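Local coordinates for protein 4-alpha-glucanotransferase (Streptococcus agalactiae, PDB 6M6T) that belongs to the 4-alpha-glucanotransferase (amylomaltase) family of TIM-barrel enzymes and holds glycan ligands in its pocket, at residues D296-F301 and E326-I331; Y266-H271 and Q320-P325; L234-R239 and S302-I307. All blocks are in the same frame, centred on the assembly; numbering follows the deposited sequence.

Interaction 1 of 3, residues D296-F301 and E326-I331; sequences DHFKGF and ELFATI. With ASO (1,5-anhydro-D-glucitol), chain I; AC1 (4,6-dideoxy-4-{[(1S,4R,5S,6S)-4,5,6-trihydroxy-3-(hydroxymethyl)cyclohex-2-en-1-yl]amino}-alpha-D-glucopyranose), chain J.
Phe301 meets Phe328 and Leu327 of helix 324-335 along nearly its whole length. Its CB lies 3.9 Å from Phe328 CE2, at the edge of that ring and near its plane. The next atom, CG, touches the same Phe328 CE2. Farther out, CD1 comes to 3.4 Å from Leu327 CD2, and CE1 stays against this methyl, which approaches the Phe301 ring obliquely. With CG anti to its carbonyl carbon (chi1 -68°), Phe301 presents one ring face to Phe328, whose CE2-CZ edge points at it. The result is a T-shaped pair, centroids 5.5 Å apart and planes at 67°. Leu327 CD2 also covers part of one face of Phe328. Phe298 arrives from the opposite direction to Phe328 and brings CE1 to 3.5 Å from Phe328 CZ; the two rings meet obliquely, their planes at 42°. Leu355 of helix 350-359 touches all three phenylalanines, and Trp279 makes another edge-to-face pair with Phe301. At the start of the same loop, Asp296 OD2 is bonded covalently to C1 of 1,5-anhydro-D-glucitol (1.5 Å), while His297 N is hydrogen-bonded to Glu343. Phe298 and Phe301 of the loop after TIM-barrel strand 292-295 thus form an aromatic cluster with Phe328 of helix 324-335, and the same loop supplies Asp296 and His297 to the glycan pocket.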
loop_
_atom_site.group_PDB
_atom_site.type_symbol
_atom_site.label_atom_id
_atom_site.label_comp_id
_atom_site.label_asym_id
_atom_site.label_seq_id
_atom_site.Cartn_x
_atom_site.Cartn_y
_atom_site.Cartn_z
ATOM N N ASP A 296 -5.968 -4.257 4.435
ATOM C CA ASP A 296 -5.581 -5.422 3.654
ATOM C C ASP A 296 -5.856 -6.690 4.444
ATOM O O ASP A 296 -5.852 -6.682 5.677
ATOM C CB ASP A 296 -4.096 -5.362 3.282
ATOM C CG ASP A 296 -3.707 -6.454 2.301
ATOM O OD1 ASP A 296 -4.602 -6.895 1.564
ATOM O OD2 ASP A 296 -2.535 -6.899 2.254
ATOM N N HIS A 297 -6.110 -7.781 3.719
ATOM C CA HIS A 297 -6.188 -9.135 4.284
ATOM C C HIS A 297 -7.128 -9.200 5.488
ATOM O O HIS A 297 -6.741 -9.543 6.608
ATOM C CB HIS A 297 -4.803 -9.641 4.666
ATOM C CG HIS A 297 -4.765 -11.099 4.972
ATOM N ND1 HIS A 297 -5.051 -12.061 4.030
ATOM C CD2 HIS A 297 -4.453 -11.766 6.112
ATOM C CE1 HIS A 297 -4.920 -13.259 4.576
ATOM N NE2 HIS A 297 -4.554 -13.107 5.837
ATOM N N PHE A 298 -8.386 -8.853 5.220
ATOM C CA PHE A 298 -9.422 -8.837 6.243
ATOM C C PHE A 298 -9.609 -10.216 6.867
ATOM O O PHE A 298 -9.996 -10.329 8.042
ATOM C CB PHE A 298 -10.722 -8.326 5.602
ATOM C CG PHE A 298 -11.668 -7.682 6.564
ATOM C CD1 PHE A 298 -11.339 -6.482 7.181
ATOM C CD2 PHE A 298 -12.886 -8.282 6.853
ATOM C CE1 PHE A 298 -12.208 -5.890 8.067
ATOM C CE2 PHE A 298 -13.763 -7.708 7.738
ATOM C CZ PHE A 298 -13.433 -6.508 8.349
ATOM N N LYS A 299 -9.335 -11.271 6.094
ATOM C CA LYS A 299 -9.394 -12.629 6.620
ATOM C C LYS A 299 -8.593 -12.752 7.912
ATOM O O LYS A 299 -9.021 -13.416 8.866
ATOM C CB LYS A 299 -8.873 -13.614 5.568
ATOM C CG LYS A 299 -8.995 -15.096 5.963
ATOM C CD LYS A 299 -10.343 -15.399 6.629
ATOM C CE LYS A 299 -10.328 -16.733 7.289
ATOM N NZ LYS A 299 -9.652 -17.643 6.357
ATOM N N GLY A 300 -7.444 -12.081 7.970
ATOM C CA GLY A 300 -6.562 -12.141 9.119
ATOM C C GLY A 300 -7.169 -11.649 10.413
ATOM O O GLY A 300 -6.580 -11.892 11.476
ATOM N N PHE A 301 -8.316 -10.962 10.359
ATOM C CA PHE A 301 -8.987 -10.539 11.584
ATOM C C PHE A 301 -10.010 -11.553 12.077
ATOM O O PHE A 301 -10.482 -11.431 13.209
ATOM C CB PHE A 301 -9.626 -9.159 11.379
ATOM C CG PHE A 301 -8.610 -8.082 11.204
ATOM C CD1 PHE A 301 -8.050 -7.459 12.309
ATOM C CD2 PHE A 301 -8.152 -7.738 9.938
ATOM C CE1 PHE A 301 -7.070 -6.485 12.161
ATOM C CE2 PHE A 301 -7.177 -6.758 9.775
ATOM C CZ PHE A 301 -6.638 -6.130 10.887
ATOM N N GLU A 326 -14.490 -8.221 18.573
ATOM C CA GLU A 326 -14.178 -7.310 19.676
ATOM C C GLU A 326 -13.397 -6.092 19.182
ATOM O O GLU A 326 -13.701 -4.953 19.555
ATOM C CB GLU A 326 -13.395 -8.045 20.775
ATOM C CG GLU A 326 -14.115 -9.243 21.387
ATOM C CD GLU A 326 -14.119 -10.454 20.453
ATOM O OE1 GLU A 326 -15.060 -11.291 20.520
ATOM O OE2 GLU A 326 -13.178 -10.546 19.630
ATOM N N LEU A 327 -12.383 -6.322 18.342
ATOM C CA LEU A 327 -11.569 -5.224 17.829
ATOM C C LEU A 327 -12.433 -4.202 17.117
ATOM O O LEU A 327 -12.315 -2.992 17.351
ATOM C CB LEU A 327 -10.501 -5.753 16.871
ATOM C CG LEU A 327 -9.970 -4.715 15.882
ATOM C CD1 LEU A 327 -9.010 -3.766 16.583
ATOM C CD2 LEU A 327 -9.288 -5.361 14.683
ATOM N N PHE A 328 -13.320 -4.673 16.245
ATOM C CA PHE A 328 -14.061 -3.707 15.454
ATOM C C PHE A 328 -15.180 -3.057 16.260
ATOM O O PHE A 328 -15.503 -1.889 16.026
ATOM C CB PHE A 328 -14.554 -4.368 14.167
ATOM C CG PHE A 328 -13.452 -4.588 13.157
ATOM C CD1 PHE A 328 -12.927 -3.520 12.438
ATOM C CD2 PHE A 328 -12.908 -5.857 12.957
ATOM C CE1 PHE A 328 -11.903 -3.711 11.519
ATOM C CE2 PHE A 328 -11.880 -6.055 12.038
ATOM C CZ PHE A 328 -11.381 -4.974 11.316
ATOM N N ALA A 329 -15.753 -3.750 17.244
ATOM C CA ALA A 329 -16.653 -3.047 18.151
ATOM C C ALA A 329 -15.913 -1.945 18.899
ATOM O O ALA A 329 -16.441 -0.841 19.091
ATOM C CB ALA A 329 -17.299 -4.021 19.134
ATOM N N THR A 330 -14.684 -2.226 19.330
ATOM C CA THR A 330 -13.925 -1.221 20.057
ATOM C C THR A 330 -13.631 -0.030 19.170
ATOM O O THR A 330 -13.727 1.120 19.617
ATOM C CB THR A 330 -12.631 -1.819 20.598
ATOM O OG1 THR A 330 -12.921 -3.059 21.251
ATOM C CG2 THR A 330 -11.994 -0.876 21.603
ATOM N N ILE A 331 -13.288 -0.285 17.900
ATOM C CA ILE A 331 -13.022 0.818 16.974
ATOM C C ILE A 331 -14.285 1.653 16.770
ATOM O O ILE A 331 -14.254 2.882 16.888
ATOM C CB ILE A 331 -12.442 0.302 15.639
ATOM C CG1 ILE A 331 -11.047 -0.291 15.849
ATOM C CG2 ILE A 331 -12.312 1.434 14.635
ATOM C CD1 ILE A 331 -10.538 -1.097 14.678
HETATM C C1 ASO I . -1.802 -8.029 1.677
HETATM C C2 ASO I . -1.303 -7.787 0.237
HETATM C C3 ASO I . -0.351 -8.919 -0.185
HETATM C C4 ASO I . 0.821 -8.955 0.813
HETATM C C5 ASO I . 0.293 -9.143 2.209
HETATM C C6 ASO I . 1.440 -8.924 3.195
HETATM O O2 ASO I . -2.400 -7.680 -0.678
HETATM O O3 ASO I . 0.130 -8.687 -1.554
HETATM O O4 ASO I . 1.768 -10.004 0.494
HETATM O O5 ASO I . -0.646 -8.116 2.535
HETATM O O6 ASO I . 0.941 -8.283 4.382
HETATM C C1 AC1 J . -7.044 -17.010 -4.538
HETATM O O2 AC1 J . -5.785 -18.787 -3.466
HETATM C C2 AC1 J . -5.738 -17.400 -3.844
HETATM C C4A AC1 J . -4.385 -11.428 0.098
HETATM C C3 AC1 J . -5.602 -16.598 -2.584
HETATM O O3 AC1 J . -4.379 -16.996 -1.976
HETATM C C4 AC1 J . -5.572 -15.105 -2.915
HETATM N N4A AC1 J . -5.565 -14.281 -1.703
HETATM C C5 AC1 J . -6.807 -14.702 -3.694
HETATM O O5 AC1 J . -7.005 -15.562 -4.862
HETATM C C6 AC1 J . -6.657 -13.216 -4.080
HETATM C C1B AC1 J . -4.247 -14.070 -1.088
HETATM C C2B AC1 J . -4.511 -13.813 0.362
HETATM O O2B AC1 J . -5.335 -14.881 0.829
HETATM C C3B AC1 J . -5.292 -12.530 0.486
HETATM O O3B AC1 J . -5.648 -12.296 1.840
HETATM O O4 AC1 J . -5.128 -10.191 0.113
HETATM C C5B AC1 J . -3.784 -11.680 -1.147
HETATM C C7B AC1 J . -3.663 -12.961 -1.687
HETATM C C6B AC1 J . -3.178 -10.507 -1.888
HETATM O O6B AC1 J . -3.946 -9.357 -1.525
#

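Interaction 2 of 3, residues Y266-H271 and Q320-P325; sequences YNWDYH and QPAPGP
Trp268 packs its indole against Ala322 and Pro323, the two residues that lead from strand 319-321 into helix 324-335. Ala322 directs its methyl straight at the five-membered ring: CB sits 3.7 Å from the centroid of the Trp268 pyrrole ring and only 12° off the ring normal, a CH-pi contact over the face. The atoms closest to this methyl are Trp268 NE1 (3.7 Å) and CE2 (3.8 Å). Pro323 is placed nearer the root of the side chain. Its CD is 3.6 Å from Trp268 CB and equally close to CG, CD2 and CE3, approaching the indole obliquely, while Pro323 CG reaches CE3 at 3.9 Å. Pro323 CD and CG thus lie against the CB end and the six-membered ring of the indole. The first torsion of Trp268 (chi1 -79°) sets CG anti to the carbonyl carbon and turns the indole toward 320-325, so that one face meets Ala322 CB. On the face opposite Ala322 lies Tyr266 CB, so the indole is held between a methyl and a methylene. The contact rests on CH-pi and van der Waals packing. Pro323 is the centre of an inverse gamma turn and the N-cap residue of helix 324-335; the turn bends the chain from strand to helix just where the tryptophan leans on it. Trp268 itself opens helix 268-273, and Trp279 of helix 277-289 and Tyr304 of strand 303-308 also meet its ring, so the indole joins helix 277-289 and strand 303-308 to the junction of strand 319-321 and helix 324-335.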
loop_
_atom_site.group_PDB
_atom_site.type_symbol
_atom_site.label_atom_id
_atom_site.label_comp_id
_atom_site.label_asym_id
_atom_site.label_seq_id
_atom_site.Cartn_x
_atom_site.Cartn_y
_atom_site.Cartn_z
ATOM N N TYR A 266 0.755 -11.866 15.455
ATOM C CA TYR A 266 0.238 -11.111 16.588
ATOM C C TYR A 266 -0.062 -12.023 17.780
ATOM O O TYR A 266 -0.565 -13.142 17.623
ATOM C CB TYR A 266 -1.023 -10.337 16.174
ATOM C CG TYR A 266 -0.724 -9.144 15.285
ATOM C CD1 TYR A 266 0.124 -8.124 15.719
ATOM C CD2 TYR A 266 -1.268 -9.043 14.002
ATOM C CE1 TYR A 266 0.417 -7.043 14.910
ATOM C CE2 TYR A 266 -0.980 -7.958 13.185
ATOM C CZ TYR A 266 -0.133 -6.965 13.640
ATOM O OH TYR A 266 0.179 -5.886 12.842
ATOM N N ASN A 267 0.260 -11.542 18.985
ATOM C CA ASN A 267 -0.208 -12.173 20.224
ATOM C C ASN A 267 -1.538 -11.510 20.547
ATOM O O ASN A 267 -1.646 -10.628 21.405
ATOM C CB ASN A 267 0.811 -12.017 21.350
ATOM C CG ASN A 267 0.348 -12.634 22.672
ATOM O OD1 ASN A 267 -0.186 -13.745 22.697
ATOM N ND2 ASN A 267 0.556 -11.914 23.775
ATOM N N TRP A 268 -2.568 -11.937 19.812
ATOM C CA TRP A 268 -3.846 -11.244 19.854
ATOM C C TRP A 268 -4.426 -11.192 21.265
ATOM O O TRP A 268 -5.282 -10.339 21.545
ATOM C CB TRP A 268 -4.827 -11.912 18.886
ATOM C CG TRP A 268 -4.629 -11.543 17.422
ATOM C CD1 TRP A 268 -4.063 -12.319 16.451
ATOM C CD2 TRP A 268 -5.014 -10.322 16.779
ATOM N NE1 TRP A 268 -4.067 -11.661 15.246
ATOM C CE2 TRP A 268 -4.641 -10.430 15.418
ATOM C CE3 TRP A 268 -5.637 -9.148 17.219
ATOM C CZ2 TRP A 268 -4.867 -9.410 14.496
ATOM C CZ3 TRP A 268 -5.866 -8.130 16.298
ATOM C CH2 TRP A 268 -5.476 -8.267 14.955
ATOM N N ASP A 269 -3.957 -12.062 22.170
ATOM C CA ASP A 269 -4.403 -11.988 23.558
ATOM C C ASP A 269 -3.936 -10.698 24.221
ATOM O O ASP A 269 -4.739 -10.017 24.880
ATOM C CB ASP A 269 -3.925 -13.213 24.338
ATOM C CG ASP A 269 -4.584 -14.506 23.858
ATOM O OD1 ASP A 269 -5.833 -14.594 23.911
ATOM O OD2 ASP A 269 -3.851 -15.426 23.416
ATOM N N TYR A 270 -2.652 -10.329 24.040
ATOM C CA TYR A 270 -2.184 -9.057 24.588
ATOM C C TYR A 270 -2.987 -7.898 24.029
ATOM O O TYR A 270 -3.231 -6.914 24.738
ATOM C CB TYR A 270 -0.698 -8.817 24.309
ATOM C CG TYR A 270 -0.219 -7.458 24.835
ATOM C CD1 TYR A 270 0.153 -7.297 26.169
ATOM C CD2 TYR A 270 -0.152 -6.342 24.006
ATOM C CE1 TYR A 270 0.584 -6.059 26.661
ATOM C CE2 TYR A 270 0.272 -5.103 24.492
ATOM C CZ TYR A 270 0.635 -4.968 25.816
ATOM O OH TYR A 270 1.061 -3.749 26.298
ATOM N N HIS A 271 -3.413 -7.995 22.767
ATOM C CA HIS A 271 -4.244 -6.941 22.194
ATOM C C HIS A 271 -5.595 -6.865 22.895
ATOM O O HIS A 271 -6.005 -5.788 23.346
ATOM C CB HIS A 271 -4.429 -7.171 20.697
ATOM C CG HIS A 271 -3.157 -7.120 19.915
ATOM N ND1 HIS A 271 -2.991 -6.300 18.820
ATOM C CD2 HIS A 271 -1.990 -7.794 20.065
ATOM C CE1 HIS A 271 -1.775 -6.470 18.330
ATOM N NE2 HIS A 271 -1.149 -7.374 19.064
ATOM N N GLN A 320 -5.299 -20.010 13.022
ATOM C CA GLN A 320 -5.416 -19.455 14.359
ATOM C C GLN A 320 -6.524 -18.422 14.433
ATOM O O GLN A 320 -6.770 -17.699 13.462
ATOM C CB GLN A 320 -4.110 -18.789 14.774
ATOM C CG GLN A 320 -2.967 -19.689 14.608
ATOM C CD GLN A 320 -2.957 -20.678 15.720
ATOM O OE1 GLN A 320 -2.790 -21.878 15.508
ATOM N NE2 GLN A 320 -3.175 -20.186 16.929
ATOM N N PRO A 321 -7.166 -18.311 15.601
ATOM C CA PRO A 321 -8.268 -17.351 15.756
ATOM C C PRO A 321 -7.822 -15.972 16.218
ATOM O O PRO A 321 -7.127 -15.833 17.224
ATOM C CB PRO A 321 -9.154 -18.026 16.807
ATOM C CG PRO A 321 -8.175 -18.753 17.678
ATOM C CD PRO A 321 -6.997 -19.153 16.799
ATOM N N ALA A 322 -8.227 -14.967 15.508
ATOM C CA ALA A 322 -8.075 -13.580 15.912
ATOM C C ALA A 322 -9.412 -13.022 16.389
ATOM O O ALA A 322 -10.468 -13.459 15.927
ATOM C CB ALA A 322 -7.553 -12.732 14.749
ATOM N N PRO A 323 -9.409 -12.046 17.311
ATOM C CA PRO A 323 -10.661 -11.537 17.900
ATOM C C PRO A 323 -11.281 -10.373 17.122
ATOM O O PRO A 323 -11.508 -9.281 17.664
ATOM C CB PRO A 323 -10.196 -11.105 19.291
ATOM C CG PRO A 323 -8.839 -10.562 19.016
ATOM C CD PRO A 323 -8.231 -11.461 17.974
ATOM N N GLY A 324 -11.585 -10.607 15.845
ATOM C CA GLY A 324 -12.134 -9.592 14.975
ATOM C C GLY A 324 -13.301 -8.804 15.537
ATOM O O GLY A 324 -13.268 -7.566 15.615
ATOM N N PRO A 325 -14.373 -9.515 15.906
ATOM C CA PRO A 325 -15.566 -8.836 16.454
ATOM C C PRO A 325 -15.283 -7.833 17.567
ATOM O O PRO A 325 -15.778 -6.695 17.514
ATOM C CB PRO A 325 -16.413 -10.012 16.953
ATOM C CG PRO A 325 -16.053 -11.134 16.038
ATOM C CD PRO A 325 -14.616 -10.947 15.647
#

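Interaction 3 of 3, residues L234-R239 and S302-I307; sequences LFKLDR and SDYWEI
Lys236 NZ is gripped by two groups, the carboxylate of Glu306 and the hydroxyl of Tyr304, both carried by strand 303-308. This strand belongs to a four-stranded antiparallel sheet, in which it lies between strands 245-249 and 319-321, while Lys236 comes from the irregular chain between helix 226-230 and strand 245-249. The ammonium group forms a salt bridge with Glu306 OE2. The modelled separation of 2.4 Å is too short to be taken literally at this resolution, but the pairing of charges is clear. A longer hydrogen bond, 3.3 Å, runs from Lys236 NZ to Tyr304 OH. The lysine spans the gap by stretching out fully: the three torsions beyond its first all lie within 4° of 180°, and the backbones stay well apart, with about 10.7 Å between the CA atoms of Lys236 and Glu306. Tyr304 reaches toward the lysine from the opposite direction, whereas Glu306 crosses it at about a right angle. With chi1 at 65°, Tyr304 CG stands between its own backbone N and carbonyl carbon, the less roomy choice, and the phenol then points its hydroxyl out to the ammonium. A neighbouring carboxylate would be expected to favour the charged form of the lysine. Gln320 of strand 319-321 packs against all three side chains, and the Lys236 backbone is hydrogen-bonded to Leu244 and Ile265, which places the root of the lysine beside the sheet. The salt bridge is one-sided: the other carboxylate oxygen, Glu306 OE1, is farther off, 4.1 Å from Lys236 NZ.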
loop_
_atom_site.group_PDB
_atom_site.type_symbol
_atom_site.label_atom_id
_atom_site.label_comp_id
_atom_site.label_asym_id
_atom_site.label_seq_id
_atom_site.Cartn_x
_atom_site.Cartn_y
_atom_site.Cartn_z
ATOM N N LEU A 234 3.423 -7.162 21.484
ATOM C CA LEU A 234 2.347 -7.313 20.514
ATOM C C LEU A 234 2.506 -8.558 19.650
ATOM O O LEU A 234 1.552 -8.941 18.949
ATOM C CB LEU A 234 2.269 -6.081 19.597
ATOM C CG LEU A 234 2.283 -4.697 20.240
ATOM C CD1 LEU A 234 2.365 -3.594 19.190
ATOM C CD2 LEU A 234 1.064 -4.535 21.119
ATOM N N PHE A 235 3.679 -9.197 19.692
ATOM C CA PHE A 235 4.030 -10.289 18.798
ATOM C C PHE A 235 4.348 -11.560 19.583
ATOM O O PHE A 235 4.523 -11.547 20.802
ATOM C CB PHE A 235 5.228 -9.907 17.914
ATOM C CG PHE A 235 5.036 -8.632 17.153
ATOM C CD1 PHE A 235 5.332 -7.405 17.738
ATOM C CD2 PHE A 235 4.575 -8.652 15.851
ATOM C CE1 PHE A 235 5.155 -6.211 17.035
ATOM C CE2 PHE A 235 4.396 -7.467 15.143
ATOM C CZ PHE A 235 4.688 -6.245 15.737
ATOM N N LYS A 236 4.382 -12.673 18.863
ATOM C CA LYS A 236 4.864 -13.938 19.395
ATOM C C LYS A 236 6.350 -14.009 19.082
ATOM O O LYS A 236 6.759 -14.541 18.049
ATOM C CB LYS A 236 4.108 -15.105 18.774
ATOM C CG LYS A 236 2.611 -15.152 19.066
ATOM C CD LYS A 236 1.944 -16.329 18.345
ATOM C CE LYS A 236 0.451 -16.422 18.719
ATOM N NZ LYS A 236 -0.289 -17.578 18.118
ATOM N N LEU A 237 7.178 -13.452 19.968
ATOM C CA LEU A 237 8.628 -13.479 19.784
ATOM C C LEU A 237 9.298 -14.004 21.047
ATOM O O LEU A 237 8.671 -14.155 22.104
ATOM C CB LEU A 237 9.198 -12.095 19.434
ATOM C CG LEU A 237 8.509 -11.230 18.367
ATOM C CD1 LEU A 237 8.727 -9.769 18.691
ATOM C CD2 LEU A 237 8.948 -11.535 16.929
ATOM N N ASP A 238 10.593 -14.289 20.916
ATOM C CA ASP A 238 11.423 -14.773 22.011
ATOM C C ASP A 238 12.336 -13.667 22.552
ATOM O O ASP A 238 12.204 -12.491 22.200
ATOM C CB ASP A 238 12.214 -16.001 21.557
ATOM C CG ASP A 238 13.071 -15.733 20.349
ATOM O OD1 ASP A 238 13.477 -14.564 20.156
ATOM O OD2 ASP A 238 13.342 -16.702 19.602
ATOM N N ARG A 239 13.277 -14.057 23.421
ATOM C CA ARG A 239 14.106 -13.089 24.133
ATOM C C ARG A 239 15.027 -12.313 23.198
ATOM O O ARG A 239 15.310 -11.135 23.457
ATOM C CB ARG A 239 14.926 -13.793 25.211
ATOM C CG ARG A 239 14.178 -14.004 26.517
ATOM C CD ARG A 239 14.773 -15.155 27.338
ATOM N NE ARG A 239 14.366 -16.469 26.838
ATOM C CZ ARG A 239 13.407 -17.221 27.378
ATOM N NH1 ARG A 239 12.740 -16.789 28.444
ATOM N NH2 ARG A 239 13.106 -18.408 26.852
ATOM N N SER A 302 -10.343 -12.563 11.275
ATOM C CA SER A 302 -11.166 -13.673 11.732
ATOM C C SER A 302 -10.332 -14.912 12.051
ATOM O O SER A 302 -10.477 -15.502 13.125
ATOM C CB SER A 302 -12.236 -14.003 10.680
ATOM O OG SER A 302 -11.704 -14.783 9.615
ATOM N N ASP A 303 -9.456 -15.305 11.130
ATOM C CA ASP A 303 -8.629 -16.504 11.247
ATOM C C ASP A 303 -7.392 -16.257 10.396
ATOM O O ASP A 303 -7.519 -16.123 9.176
ATOM C CB ASP A 303 -9.361 -17.758 10.738
ATOM C CG ASP A 303 -10.484 -18.227 11.658
ATOM O OD1 ASP A 303 -10.175 -18.600 12.814
ATOM O OD2 ASP A 303 -11.671 -18.263 11.207
ATOM N N TYR A 304 -6.207 -16.203 11.008
ATOM C CA TYR A 304 -4.972 -16.034 10.243
ATOM C C TYR A 304 -4.175 -17.335 10.196
ATOM O O TYR A 304 -4.260 -18.183 11.092
ATOM C CB TYR A 304 -4.077 -14.919 10.804
ATOM C CG TYR A 304 -3.566 -15.226 12.176
ATOM C CD1 TYR A 304 -4.370 -15.002 13.286
ATOM C CD2 TYR A 304 -2.303 -15.770 12.375
ATOM C CE1 TYR A 304 -3.936 -15.294 14.556
ATOM C CE2 TYR A 304 -1.861 -16.077 13.658
ATOM C CZ TYR A 304 -2.684 -15.822 14.738
ATOM O OH TYR A 304 -2.304 -16.093 16.021
ATOM N N TRP A 305 -3.397 -17.479 9.131
ATOM C CA TRP A 305 -2.566 -18.655 8.928
ATOM C C TRP A 305 -1.193 -18.423 9.551
ATOM O O TRP A 305 -0.555 -17.399 9.290
ATOM C CB TRP A 305 -2.439 -18.947 7.438
ATOM C CG TRP A 305 -1.606 -20.128 7.136
ATOM C CD1 TRP A 305 -0.288 -20.133 6.790
ATOM C CD2 TRP A 305 -2.029 -21.495 7.140
ATOM N NE1 TRP A 305 0.133 -21.420 6.570
ATOM C CE2 TRP A 305 -0.918 -22.275 6.778
ATOM C CE3 TRP A 305 -3.242 -22.133 7.414
ATOM C CZ2 TRP A 305 -0.980 -23.659 6.682
ATOM C CZ3 TRP A 305 -3.303 -23.507 7.320
ATOM C CH2 TRP A 305 -2.180 -24.257 6.955
ATOM N N GLU A 306 -0.743 -19.384 10.365
ATOM C CA GLU A 306 0.418 -19.226 11.237
ATOM C C GLU A 306 1.440 -20.325 10.929
ATOM O O GLU A 306 1.355 -21.432 11.471
ATOM C CB GLU A 306 -0.011 -19.253 12.705
ATOM C CG GLU A 306 1.080 -18.831 13.701
ATOM C CD GLU A 306 0.802 -19.260 15.161
ATOM O OE1 GLU A 306 1.140 -20.411 15.530
ATOM O OE2 GLU A 306 0.275 -18.446 15.961
ATOM N N ILE A 307 2.416 -20.013 10.073
ATOM C CA ILE A 307 3.519 -20.936 9.828
ATOM C C ILE A 307 4.414 -20.968 11.056
ATOM O O ILE A 307 4.815 -19.920 11.573
ATOM C CB ILE A 307 4.322 -20.505 8.592
ATOM C CG1 ILE A 307 3.405 -20.317 7.373
ATOM C CG2 ILE A 307 5.441 -21.504 8.326
ATOM C CD1 ILE A 307 3.621 -19.021 6.605
#

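From the N terminus the chain first passes 234-239, which interaction 3 joins to 302-307; before that loop closes, 266-271 opens interaction 2 and 296-301 opens interaction 1. The second halves follow, 302-307, 320-325 and 326-331, so each contact crosses both others. Interactions 2 and 3 meet at the antiparallel sheet, where Gln320 N probably bonds to Tyr304 O, and again where Asn267 N probably bonds to Leu234 O. Interactions 1 and 2 share helix 324-335, and Phe301 packs on Trp268. Together they tie the antiparallel sheet and helices 268-273 and 324-335 to the barrel loop after strand 292-295.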